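Local coordinates for laccase (Uncultured bacterium, PDB 4F7K), which probably oxidises phenolic and related substrates with dioxygen as electron acceptor, as laccases of the multicopper oxidase family do, at residues Val129-Ile134 against Asp182-Arg187. Residues are numbered along the deposited sequence; the frame is centred on the assembly and turned at random.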
loop_
_atom_site.group_PDB
_atom_site.type_symbol
_atom_site.label_atom_id
_atom_site.label_comp_id
_atom_site.label_asym_id
_atom_site.label_seq_id
_atom_site.Cartn_x
_atom_site.Cartn_y
_atom_site.Cartn_z
ATOM N N VAL A 129 -9.104 -20.332 3.043
ATOM C CA VAL A 129 -7.719 -20.512 2.646
ATOM C C VAL A 129 -6.987 -21.172 3.772
ATOM O O VAL A 129 -7.410 -21.077 4.928
ATOM C CB VAL A 129 -7.019 -19.172 2.214
ATOM C CG1 VAL A 129 -7.681 -18.582 0.980
ATOM C CG2 VAL A 129 -7.023 -18.148 3.344
ATOM N N ASP A 130 -5.890 -21.843 3.432
ATOM C CA ASP A 130 -5.003 -22.448 4.436
ATOM C C ASP A 130 -4.015 -21.472 5.083
ATOM O O ASP A 130 -3.714 -21.598 6.259
ATOM C CB ASP A 130 -4.255 -23.644 3.843
ATOM C CG ASP A 130 -5.190 -24.720 3.377
ATOM O OD1 ASP A 130 -6.056 -25.135 4.183
ATOM O OD2 ASP A 130 -5.062 -25.149 2.213
ATOM N N HIS A 131 -3.506 -20.513 4.317
ATOM C CA HIS A 131 -2.566 -19.516 4.849
ATOM C C HIS A 131 -2.853 -18.161 4.246
ATOM O O HIS A 131 -3.142 -18.043 3.054
ATOM C CB HIS A 131 -1.117 -19.887 4.547
ATOM C CG HIS A 131 -0.681 -21.187 5.146
ATOM N ND1 HIS A 131 -0.732 -22.379 4.455
ATOM C CD2 HIS A 131 -0.196 -21.482 6.375
ATOM C CE1 HIS A 131 -0.283 -23.350 5.228
ATOM N NE2 HIS A 131 0.041 -22.835 6.402
ATOM N N ASP A 132 -2.761 -17.144 5.089
ATOM C CA ASP A 132 -3.024 -15.778 4.728
ATOM C C ASP A 132 -1.734 -15.011 5.003
ATOM O O ASP A 132 -1.434 -14.690 6.152
ATOM C CB ASP A 132 -4.199 -15.263 5.573
ATOM C CG ASP A 132 -4.615 -13.836 5.226
ATOM O OD1 ASP A 132 -3.805 -13.054 4.630
ATOM O OD2 ASP A 132 -5.771 -13.489 5.583
ATOM N N LEU A 133 -0.986 -14.723 3.931
ATOM C CA LEU A 133 0.358 -14.127 4.028
ATOM C C LEU A 133 0.397 -12.726 3.433
ATOM O O LEU A 133 -0.302 -12.437 2.455
ATOM C CB LEU A 133 1.415 -15.008 3.334
ATOM C CG LEU A 133 1.323 -16.504 3.684
ATOM C CD1 LEU A 133 2.093 -17.411 2.711
ATOM C CD2 LEU A 133 1.714 -16.793 5.148
ATOM N N ILE A 134 1.211 -11.860 4.040
ATOM C CA ILE A 134 1.359 -10.487 3.587
ATOM C C ILE A 134 2.725 -10.357 2.931
ATOM O O ILE A 134 3.719 -10.770 3.512
ATOM C CB ILE A 134 1.226 -9.522 4.790
ATOM C CG1 ILE A 134 -0.227 -9.500 5.306
ATOM C CG2 ILE A 134 1.754 -8.117 4.460
ATOM C CD1 ILE A 134 -0.373 -9.018 6.756
ATOM N N ASP A 182 -1.938 -26.584 -0.683
ATOM C CA ASP A 182 -2.541 -25.534 0.151
ATOM C C ASP A 182 -3.158 -24.443 -0.698
ATOM O O ASP A 182 -2.678 -24.157 -1.798
ATOM C CB ASP A 182 -1.527 -24.895 1.099
ATOM C CG ASP A 182 -1.272 -25.733 2.336
ATOM O OD1 ASP A 182 -2.071 -26.653 2.611
ATOM O OD2 ASP A 182 -0.256 -25.478 3.024
ATOM N N ARG A 183 -4.237 -23.852 -0.202
ATOM C CA ARG A 183 -4.783 -22.652 -0.812
ATOM C C ARG A 183 -4.273 -21.451 -0.046
ATOM O O ARG A 183 -4.549 -21.321 1.143
ATOM C CB ARG A 183 -6.307 -22.653 -0.779
ATOM C CG ARG A 183 -6.883 -21.380 -1.401
ATOM C CD ARG A 183 -8.268 -21.589 -1.927
ATOM N NE ARG A 183 -8.261 -22.257 -3.217
ATOM C CZ ARG A 183 -9.350 -22.483 -3.940
ATOM N NH1 ARG A 183 -10.538 -22.097 -3.498
ATOM N NH2 ARG A 183 -9.243 -23.092 -5.107
ATOM N N VAL A 184 -3.537 -20.570 -0.720
ATOM C CA VAL A 184 -2.996 -19.389 -0.039
ATOM C C VAL A 184 -3.636 -18.093 -0.480
ATOM O O VAL A 184 -3.885 -17.894 -1.662
ATOM C CB VAL A 184 -1.452 -19.272 -0.173
ATOM C CG1 VAL A 184 -0.779 -20.497 0.406
ATOM C CG2 VAL A 184 -1.027 -19.026 -1.637
ATOM N N ARG A 185 -3.897 -17.213 0.483
ATOM C CA ARG A 185 -4.172 -15.804 0.212
ATOM C C ARG A 185 -2.859 -15.006 0.331
ATOM O O ARG A 185 -2.191 -15.069 1.348
ATOM C CB ARG A 185 -5.241 -15.265 1.172
ATOM C CG ARG A 185 -5.717 -13.853 0.832
ATOM C CD ARG A 185 -6.805 -13.398 1.779
ATOM N NE ARG A 185 -7.342 -12.082 1.405
ATOM C CZ ARG A 185 -8.532 -11.609 1.804
ATOM N NH1 ARG A 185 -9.295 -12.338 2.608
ATOM N NH2 ARG A 185 -8.951 -10.395 1.426
ATOM N N LEU A 186 -2.489 -14.322 -0.751
ATOM C CA LEU A 186 -1.286 -13.540 -0.839
ATOM C C LEU A 186 -1.642 -12.053 -1.010
ATOM O O LEU A 186 -2.178 -11.657 -2.048
ATOM C CB LEU A 186 -0.416 -14.040 -2.018
ATOM C CG LEU A 186 0.032 -15.513 -1.973
ATOM C CD1 LEU A 186 0.644 -15.918 -3.284
ATOM C CD2 LEU A 186 1.026 -15.773 -0.848
ATOM N N ARG A 187 -1.350 -11.272 0.031
ATOM C CA ARG A 187 -1.611 -9.823 0.114
ATOM C C ARG A 187 -0.376 -9.006 -0.251
ATOM O O ARG A 187 0.521 -8.791 0.589
ATOM C CB ARG A 187 -2.095 -9.464 1.523
ATOM C CG ARG A 187 -3.419 -10.198 1.923
ATOM C CD ARG A 187 -3.778 -9.804 3.320
ATOM N NE ARG A 187 -4.836 -10.610 3.926
ATOM C CZ ARG A 187 -6.086 -10.178 4.146
ATOM N NH1 ARG A 187 -6.457 -8.960 3.759
ATOM N NH2 ARG A 187 -6.971 -10.983 4.745
#
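The guanidinium of Arg187 takes the carboxylate of Asp132 at its edge, the two planes only 5° apart, while one of its faces lies against the guanidinium of Arg185. Arg185 NE sits 3.5 Å above the plane of Arg187, over its centre, and Arg187 NH2 in turn lies over the guanidinium of Arg185. Both belong to a parallel strand pair in the mixed sheet of the middle cupredoxin-type domain of this three-domain multicopper oxidase. Arg187 grips Asp132 side-on through NE and NH2, each bond ending on the syn lone pair of a different carboxylate oxygen; Arg187 NE to Asp132 OD1 is 2.7 Å. With CG of Asp132 anti to the backbone N (chi1 -177°), the carboxylate swings across to the neighbouring strand. Arg185 has its own salt bridges, to Asp234 and Glu123, so carboxylates probably offset the positive charge of the two guanidinium groups. Leu133 and Leu186 point side by side from the opposite sheet face, both touching Ile261. Backbone bonds join the strands from Arg185 N to His131 O (2.8 Å), Leu133 N to Arg185 O and Arg187 N to Leu133 O. Asp182 OD2, hydrogen-bonded to Arg179 N, lies at the edge of the His131 ring, 3.1 Å from His131 CE1. Asp130 OD2, also salt-bridged to Arg270, accepts a hydrogen bond from Arg183 N at 2.9 Å on its anti side, 24° out of the carboxylate plane.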